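Local structure of methyltransferase domain-containing protein (Serratia marcescens, 7CLU) at residues A[105-110]-A[288-293]; A[246-251]-A[293-298]; A[302-305]-A[309-312]. The protein probably transfers a methyl group from S-adenosyl-L-methionine to an oxygen of a prodigiosin precursor, working as a dimeric O-methyltransferase. All coordinates share one frame; numbering follows the deposited sequence.

Contact 1: residues A[105-110]-A[288-293]; sequences PLWGEL and TALLSL
Trp107 drives the benzo end of its indole against helix 286-298, meeting both a polar and an apolar part of it. The polar touch is at the ring edge, where the carbonyl oxygen of Leu290 lies in the indole plane, 3.6 Å from CZ2, so that the slightly positive aromatic C-H rim turns to a partly negative oxygen.

The apolar touches centre on Leu293. Its CB approaches CH2 of Trp107 obliquely, at 3.4 Å, and the two side chains cross at about a right angle. A type I turn from Trp107 to Leu110 brings a second side chain to the same leucine: with CG anti to the backbone N (chi1 175°), Leu110 places CD1 4.1 Å from CD2 of Leu293. Two branched leucines can fill the space beside a broad ring without asking for polar partners.

The one polar atom of the indole, NE1, is satisfied by OD1 of Asn294. Beyond the chain, Phe16 of the second subunit stacks on Trp107 and Phe15 of that subunit meets it edge-to-face. A tryptophan shared between its own helices and aromatic residues of the partner chain fits the intimate, helix-rich dimer interface of plant-type O-methyltransferases.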
loop_
_atom_site.group_PDB
_atom_site.type_symbol
_atom_site.label_atom_id
_atom_site.label_comp_id
_atom_site.label_asym_id
_atom_site.label_seq_id
_atom_site.Cartn_x
_atom_site.Cartn_y
_atom_site.Cartn_z
ATOM N N PRO A 105 -0.013 3.771 9.805
ATOM C CA PRO A 105 -0.767 4.885 10.406
ATOM C C PRO A 105 -0.257 6.253 9.975
ATOM O O PRO A 105 -1.064 7.144 9.692
ATOM C CB PRO A 105 -0.598 4.657 11.916
ATOM C CG PRO A 105 -0.246 3.239 12.057
ATOM C CD PRO A 105 0.525 2.863 10.835
ATOM N N LEU A 106 1.061 6.436 9.893
ATOM C CA LEU A 106 1.614 7.744 9.542
ATOM C C LEU A 106 1.287 8.121 8.102
ATOM O O LEU A 106 0.938 9.271 7.821
ATOM C CB LEU A 106 3.127 7.737 9.747
ATOM C CG LEU A 106 3.611 7.689 11.189
ATOM C CD1 LEU A 106 5.088 7.335 11.198
ATOM C CD2 LEU A 106 3.354 9.058 11.861
ATOM N N TRP A 107 1.392 7.171 7.164
ATOM C CA TRP A 107 1.054 7.513 5.789
ATOM C C TRP A 107 -0.422 7.822 5.618
ATOM O O TRP A 107 -0.797 8.449 4.621
ATOM C CB TRP A 107 1.445 6.392 4.826
ATOM C CG TRP A 107 2.894 6.416 4.437
ATOM C CD1 TRP A 107 3.955 6.036 5.209
ATOM C CD2 TRP A 107 3.436 6.799 3.164
ATOM N NE1 TRP A 107 5.127 6.170 4.495
ATOM C CE2 TRP A 107 4.835 6.641 3.241
ATOM C CE3 TRP A 107 2.873 7.283 1.971
ATOM C CZ2 TRP A 107 5.686 6.928 2.158
ATOM C CZ3 TRP A 107 3.715 7.582 0.906
ATOM C CH2 TRP A 107 5.109 7.388 1.003
ATOM N N GLY A 108 -1.264 7.389 6.550
ATOM C CA GLY A 108 -2.650 7.815 6.517
ATOM C C GLY A 108 -2.777 9.325 6.519
ATOM O O GLY A 108 -3.708 9.874 5.934
ATOM N N GLU A 109 -1.805 10.014 7.116
ATOM C CA GLU A 109 -1.800 11.468 7.218
ATOM C C GLU A 109 -0.734 12.106 6.325
ATOM O O GLU A 109 -0.201 13.173 6.650
ATOM C CB GLU A 109 -1.609 11.883 8.680
ATOM C CG GLU A 109 -2.685 11.344 9.624
ATOM C CD GLU A 109 -4.062 11.936 9.334
ATOM O OE1 GLU A 109 -4.181 13.174 9.314
ATOM O OE2 GLU A 109 -5.019 11.166 9.092
ATOM N N LEU A 110 -0.410 11.456 5.198
ATOM C CA LEU A 110 0.546 12.037 4.259
ATOM C C LEU A 110 0.125 13.438 3.820
ATOM O O LEU A 110 0.975 14.329 3.674
ATOM C CB LEU A 110 0.715 11.132 3.037
ATOM C CG LEU A 110 1.613 11.707 1.924
ATOM C CD1 LEU A 110 3.046 11.873 2.423
ATOM C CD2 LEU A 110 1.573 10.836 0.670
ATOM N N THR A 288 13.085 4.963 -4.019
ATOM C CA THR A 288 13.788 6.033 -3.306
ATOM C C THR A 288 12.957 7.301 -3.215
ATOM O O THR A 288 12.969 7.989 -2.186
ATOM C CB THR A 288 15.116 6.348 -3.998
ATOM O OG1 THR A 288 15.828 5.134 -4.218
ATOM C CG2 THR A 288 15.963 7.299 -3.128
ATOM N N ALA A 289 12.263 7.655 -4.299
ATOM C CA ALA A 289 11.354 8.788 -4.255
ATOM C C ALA A 289 10.295 8.596 -3.171
ATOM O O ALA A 289 9.973 9.533 -2.427
ATOM C CB ALA A 289 10.713 8.982 -5.628
ATOM N N LEU A 290 9.756 7.381 -3.054
ATOM C CA LEU A 290 8.749 7.124 -2.029
ATOM C C LEU A 290 9.382 7.012 -0.651
ATOM O O LEU A 290 8.759 7.382 0.357
ATOM C CB LEU A 290 7.968 5.853 -2.366
ATOM C CG LEU A 290 7.137 6.000 -3.642
ATOM C CD1 LEU A 290 6.652 4.655 -4.144
ATOM C CD2 LEU A 290 5.962 6.898 -3.350
ATOM N N LEU A 291 10.626 6.525 -0.594
ATOM C CA LEU A 291 11.332 6.486 0.675
ATOM C C LEU A 291 11.493 7.891 1.244
ATOM O O LEU A 291 11.434 8.083 2.463
ATOM C CB LEU A 291 12.696 5.817 0.512
ATOM C CG LEU A 291 13.297 5.481 1.878
ATOM C CD1 LEU A 291 12.347 4.535 2.618
ATOM C CD2 LEU A 291 14.727 4.915 1.779
ATOM N N SER A 292 11.685 8.883 0.368
ATOM C CA SER A 292 11.747 10.275 0.802
ATOM C C SER A 292 10.467 10.684 1.519
ATOM O O SER A 292 10.512 11.317 2.586
ATOM C CB SER A 292 12.002 11.178 -0.405
ATOM O OG SER A 292 12.560 12.415 -0.016
ATOM N N LEU A 293 9.309 10.333 0.940
ATOM C CA LEU A 293 8.036 10.624 1.590
ATOM C C LEU A 293 7.911 9.883 2.919
ATOM O O LEU A 293 7.333 10.407 3.879
ATOM C CB LEU A 293 6.882 10.249 0.658
ATOM C CG LEU A 293 6.590 11.173 -0.527
ATOM C CD1 LEU A 293 5.392 10.659 -1.361
ATOM C CD2 LEU A 293 6.312 12.598 -0.025
#

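Contact 2: residues A[246-251]-A[293-298]; sequences LHDYAP and LNMLVS
Met295 reaches from helix 286-298 to the short 3-10 segment 246-248 and touches it with its terminal methyl. CE lies 3.5 Å from OD1 of Asp248 and 3.7 Å from the backbone O of His247, so a carbon slightly polarised by the neighbouring sulfur meets two oxygens. SD sits obliquely to the His247 imidazole, 5.2 Å from the ring centroid and 33° off the ring normal, a loose sulfur-aromatic approach. Folding of the thioether chain makes this possible: bends at chi2 and again at chi3 (-72°) curl the methyl back toward the 3-10 segment, a shape that an unbranched, flexible methionine adopts readily.

His247 is the predicted proton acceptor, and the segment follows strand 239-243 of the Rossmann-like methyltransferase sheet. A histidine-aspartate pair after this strand recurs in plant-type O-methyltransferases, where the histidine acts as general base toward the substrate hydroxyl; the same role is likely here.

In the next shell, ND1 of His247 is paired with OE2 of Glu304, modelled unusually close, which probably limits the rotation of the imidazole, while Trp244 stacks on the ring. Glu275 holds the backbone of the turn, accepting the N-H groups of Leu246 and His247 with its two carboxylate oxygens. The turn itself closes through Tyr249 N to Leu246 O (3.0 Å), and CB of Asp248 rests over one face of the Tyr249 ring, toward its rim.

On the helix side, the hydroxyl OG of Ser298 donates a hydrogen bond to the carbonyl oxygen of Asn294 at 2.6 Å, tilted 30° from the carbonyl plane. Serine suits this last helical turn because its short hydroxyl can supplement the weak backbone bond from Ser298 N to the same oxygen.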
loop_
_atom_site.group_PDB
_atom_site.type_symbol
_atom_site.label_atom_id
_atom_site.label_comp_id
_atom_site.label_asym_id
_atom_site.label_seq_id
_atom_site.Cartn_x
_atom_site.Cartn_y
_atom_site.Cartn_z
ATOM N N LEU A 246 22.656 9.347 6.393
ATOM C CA LEU A 246 22.485 10.772 6.152
ATOM C C LEU A 246 21.031 11.100 5.850
ATOM O O LEU A 246 20.487 12.085 6.368
ATOM C CB LEU A 246 23.385 11.222 5.002
ATOM C CG LEU A 246 24.897 11.067 5.243
ATOM C CD1 LEU A 246 25.713 11.420 4.004
ATOM C CD2 LEU A 246 25.341 11.921 6.432
ATOM N N HIS A 247 20.379 10.276 5.028
ATOM C CA HIS A 247 19.005 10.560 4.632
ATOM C C HIS A 247 18.016 10.464 5.784
ATOM O O HIS A 247 16.839 10.772 5.581
ATOM C CB HIS A 247 18.584 9.620 3.502
ATOM C CG HIS A 247 18.383 8.204 3.934
ATOM N ND1 HIS A 247 17.397 7.396 3.408
ATOM C CD2 HIS A 247 19.055 7.443 4.831
ATOM C CE1 HIS A 247 17.461 6.203 3.973
ATOM N NE2 HIS A 247 18.456 6.208 4.843
ATOM N N ASP A 248 18.443 10.038 6.968
ATOM C CA ASP A 248 17.564 10.052 8.126
ATOM C C ASP A 248 17.408 11.447 8.716
ATOM O O ASP A 248 16.513 11.649 9.542
ATOM C CB ASP A 248 18.099 9.098 9.207
ATOM C CG ASP A 248 18.190 7.664 8.722
ATOM O OD1 ASP A 248 17.423 7.289 7.818
ATOM O OD2 ASP A 248 19.032 6.911 9.246
ATOM N N TYR A 249 18.238 12.406 8.297
ATOM C CA TYR A 249 18.321 13.718 8.922
ATOM C C TYR A 249 18.151 14.829 7.895
ATOM O O TYR A 249 18.397 14.657 6.698
ATOM C CB TYR A 249 19.662 13.891 9.649
ATOM C CG TYR A 249 19.854 12.841 10.709
ATOM C CD1 TYR A 249 19.204 12.939 11.938
ATOM C CD2 TYR A 249 20.635 11.718 10.465
ATOM C CE1 TYR A 249 19.354 11.960 12.902
ATOM C CE2 TYR A 249 20.787 10.736 11.419
ATOM C CZ TYR A 249 20.141 10.859 12.633
ATOM O OH TYR A 249 20.292 9.879 13.584
ATOM N N ALA A 250 17.725 15.988 8.388
ATOM C CA ALA A 250 17.679 17.168 7.548
ATOM C C ALA A 250 19.084 17.498 7.043
ATOM O O ALA A 250 20.084 17.180 7.700
ATOM C CB ALA A 250 17.106 18.361 8.317
ATOM N N PRO A 251 19.181 18.130 5.875
ATOM C CA PRO A 251 20.500 18.523 5.342
ATOM C C PRO A 251 21.378 19.282 6.323
ATOM O O PRO A 251 22.593 19.029 6.378
ATOM C CB PRO A 251 20.120 19.391 4.135
ATOM C CG PRO A 251 18.830 18.793 3.664
ATOM C CD PRO A 251 18.094 18.384 4.914
ATOM N N LEU A 293 9.309 10.333 0.940
ATOM C CA LEU A 293 8.036 10.624 1.590
ATOM C C LEU A 293 7.911 9.883 2.919
ATOM O O LEU A 293 7.333 10.407 3.879
ATOM C CB LEU A 293 6.882 10.249 0.658
ATOM C CG LEU A 293 6.590 11.173 -0.527
ATOM C CD1 LEU A 293 5.392 10.659 -1.361
ATOM C CD2 LEU A 293 6.312 12.598 -0.025
ATOM N N ASN A 294 8.432 8.650 2.987
ATOM C CA ASN A 294 8.445 7.923 4.252
ATOM C C ASN A 294 9.277 8.664 5.295
ATOM O O ASN A 294 8.912 8.702 6.473
ATOM C CB ASN A 294 8.969 6.500 4.050
ATOM C CG ASN A 294 8.800 5.629 5.291
ATOM O OD1 ASN A 294 7.689 5.276 5.650
ATOM N ND2 ASN A 294 9.910 5.264 5.935
ATOM N N MET A 295 10.385 9.272 4.877
ATOM C CA MET A 295 11.166 10.076 5.812
ATOM C C MET A 295 10.380 11.299 6.266
ATOM O O MET A 295 10.474 11.707 7.430
ATOM C CB MET A 295 12.481 10.503 5.168
ATOM C CG MET A 295 13.278 9.381 4.594
ATOM S SD MET A 295 13.231 7.923 5.645
ATOM C CE MET A 295 14.252 8.495 6.947
ATOM N N LEU A 296 9.603 11.891 5.352
ATOM C CA LEU A 296 8.810 13.066 5.675
ATOM C C LEU A 296 7.802 12.766 6.779
ATOM O O LEU A 296 7.686 13.527 7.749
ATOM C CB LEU A 296 8.095 13.567 4.416
ATOM C CG LEU A 296 6.972 14.580 4.604
ATOM C CD1 LEU A 296 7.558 15.887 5.150
ATOM C CD2 LEU A 296 6.248 14.824 3.276
ATOM N N VAL A 297 7.059 11.657 6.647
ATOM C CA VAL A 297 5.957 11.415 7.572
ATOM C C VAL A 297 6.437 10.888 8.911
ATOM O O VAL A 297 5.711 11.017 9.912
ATOM C CB VAL A 297 4.914 10.430 7.008
ATOM C CG1 VAL A 297 4.270 10.989 5.731
ATOM C CG2 VAL A 297 5.530 9.072 6.769
ATOM N N SER A 298 7.648 10.334 8.970
ATOM C CA SER A 298 8.087 9.555 10.122
ATOM C C SER A 298 9.238 10.167 10.905
ATOM O O SER A 298 9.367 9.869 12.090
ATOM C CB SER A 298 8.502 8.142 9.682
ATOM O OG SER A 298 9.692 8.154 8.896
#

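Contact 3: residues A[302-305]-A[309-312]; sequences GIES and EYLD
The phenol ring of Tyr310 carries CB of Ser305 over one face, 4.1 Å from the ring centroid and 14° off the normal, shifted a little toward the rim: a CH-pi contact. The backbone O of Ser305 approaches the same ring at CE2, 3.7 Å away. The carboxylate of Glu304, the other flat group, stands 74° from the ring plane. Serine suits the place: its short CB lets the loop lie close over the ring while OG stays available for polar partners.

Two waters join the phenol to the loop. Water 1 donates to the O of Ile303 at 2.6 Å and is also bonded to OG of Ser305 and to OH of Tyr310. Water 2 accepts from the backbone N of Ser305 (3.0 Å) and is bonded to OH of Tyr310 (2.7 Å). It also lies very close to OE1 of Glu304, too close for the details of that bond to be trusted; OE2 of Glu304 is paired with ND1 of His247, the predicted proton acceptor. The hydroxyl of Ser305 has a further partner in Arg313, which together with water 1 limits its rotation.

Glu309 lies alongside the loop. Its chain runs extended beyond CG (chi2 167°), carrying OE1 to 3.2 Å from CB of Ser305. The same oxygen accepts the backbone N of Ser306, just before helix 307-316, as the N3 residue does in one half of a capping box, and OE2 forms a salt bridge to Lys282. A glutamate suits this first turn, where the helix end should favour a negative charge.

With no direct hydrogen bond between the two segments, water couples the phenol to the loop backbone at Ile303 and Ser305. An extension through Glu304 is consistent with a link toward His247, but is modelled too short to press.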
loop_
_atom_site.group_PDB
_atom_site.type_symbol
_atom_site.label_atom_id
_atom_site.label_comp_id
_atom_site.label_asym_id
_atom_site.label_seq_id
_atom_site.Cartn_x
_atom_site.Cartn_y
_atom_site.Cartn_z
ATOM N N GLY A 302 14.223 14.012 7.729
ATOM C CA GLY A 302 14.845 13.152 6.739
ATOM C C GLY A 302 14.284 13.378 5.349
ATOM O O GLY A 302 13.123 13.775 5.166
ATOM N N ILE A 303 15.126 13.084 4.353
ATOM C CA ILE A 303 14.871 13.363 2.947
ATOM C C ILE A 303 15.915 12.609 2.120
ATOM O O ILE A 303 17.008 12.316 2.611
ATOM C CB ILE A 303 14.923 14.876 2.675
ATOM C CG1 ILE A 303 14.367 15.218 1.290
ATOM C CG2 ILE A 303 16.359 15.411 2.811
ATOM C CD1 ILE A 303 13.734 16.628 1.198
ATOM N N GLU A 304 15.577 12.247 0.887
ATOM C CA GLU A 304 16.552 11.733 -0.058
ATOM C C GLU A 304 17.079 12.897 -0.894
ATOM O O GLU A 304 16.400 13.919 -1.067
ATOM C CB GLU A 304 15.935 10.644 -0.948
ATOM C CG GLU A 304 15.270 9.486 -0.167
ATOM C CD GLU A 304 16.270 8.697 0.672
ATOM O OE1 GLU A 304 17.468 8.670 0.308
ATOM O OE2 GLU A 304 15.863 8.110 1.699
ATOM N N SER A 305 18.317 12.757 -1.372
ATOM C CA SER A 305 19.000 13.806 -2.117
ATOM C C SER A 305 19.662 13.222 -3.362
ATOM O O SER A 305 19.891 12.015 -3.466
ATOM C CB SER A 305 20.055 14.511 -1.253
ATOM O OG SER A 305 19.544 14.863 0.023
ATOM N N GLU A 309 23.821 16.747 -4.653
ATOM C CA GLU A 309 23.506 17.355 -3.369
ATOM C C GLU A 309 24.380 16.777 -2.263
ATOM O O GLU A 309 24.819 17.508 -1.369
ATOM C CB GLU A 309 22.021 17.175 -3.050
ATOM C CG GLU A 309 21.151 18.256 -3.666
ATOM C CD GLU A 309 19.665 17.922 -3.636
ATOM O OE1 GLU A 309 19.316 16.742 -3.413
ATOM O OE2 GLU A 309 18.848 18.846 -3.848
ATOM N N TYR A 310 24.657 15.469 -2.312
ATOM C CA TYR A 310 25.573 14.889 -1.336
ATOM C C TYR A 310 26.996 15.395 -1.551
ATOM O O TYR A 310 27.709 15.693 -0.584
ATOM C CB TYR A 310 25.531 13.362 -1.408
ATOM C CG TYR A 310 24.308 12.722 -0.766
ATOM C CD1 TYR A 310 23.916 13.043 0.530
ATOM C CD2 TYR A 310 23.565 11.755 -1.459
ATOM C CE1 TYR A 310 22.779 12.442 1.122
ATOM C CE2 TYR A 310 22.456 11.140 -0.883
ATOM C CZ TYR A 310 22.075 11.482 0.402
ATOM O OH TYR A 310 20.974 10.868 0.941
ATOM N N LEU A 311 27.430 15.499 -2.810
ATOM C CA LEU A 311 28.748 16.063 -3.083
ATOM C C LEU A 311 28.871 17.460 -2.495
ATOM O O LEU A 311 29.872 17.777 -1.841
ATOM C CB LEU A 311 29.016 16.095 -4.587
ATOM C CG LEU A 311 29.236 14.749 -5.275
ATOM C CD1 LEU A 311 29.488 14.917 -6.768
ATOM C CD2 LEU A 311 30.379 13.999 -4.616
ATOM N N ASP A 312 27.842 18.300 -2.696
ATOM C CA ASP A 312 27.865 19.659 -2.166
ATOM C C ASP A 312 28.019 19.656 -0.652
ATOM O O ASP A 312 28.765 20.473 -0.095
ATOM C CB ASP A 312 26.587 20.406 -2.560
ATOM C CG ASP A 312 26.477 20.647 -4.060
ATOM O OD1 ASP A 312 27.507 20.579 -4.765
ATOM O OD2 ASP A 312 25.348 20.907 -4.538
HETATM O O HOH W 1 19.453 13.088 1.981
HETATM O O HOH W 2 19.245 9.900 -0.846
#

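In the fold
Helix 286-298 ties the set together: contacts 1 and 2 share Leu293 and have centres about 10 Å apart. Contact 3, centred about 10 Å from contact 2 and 18 Å from contact 1, is linked to both. Ser292 OG bonds Glu304 N at 3.2 Å, and the backbone pair His247 O to Ile303 N spans 3.1 Å. Contact 2 holds His247, the predicted proton acceptor, and contact 3 brings Glu304 to it. All three touch the second subunit, contact 1 through the aromatic packing on Trp107. The S-adenosyl-L-homocysteine site is close: the side chain of Asp248 is about 7 Å from that of Gln146. The side chain of His247 is about 8 Å from that of Arg331.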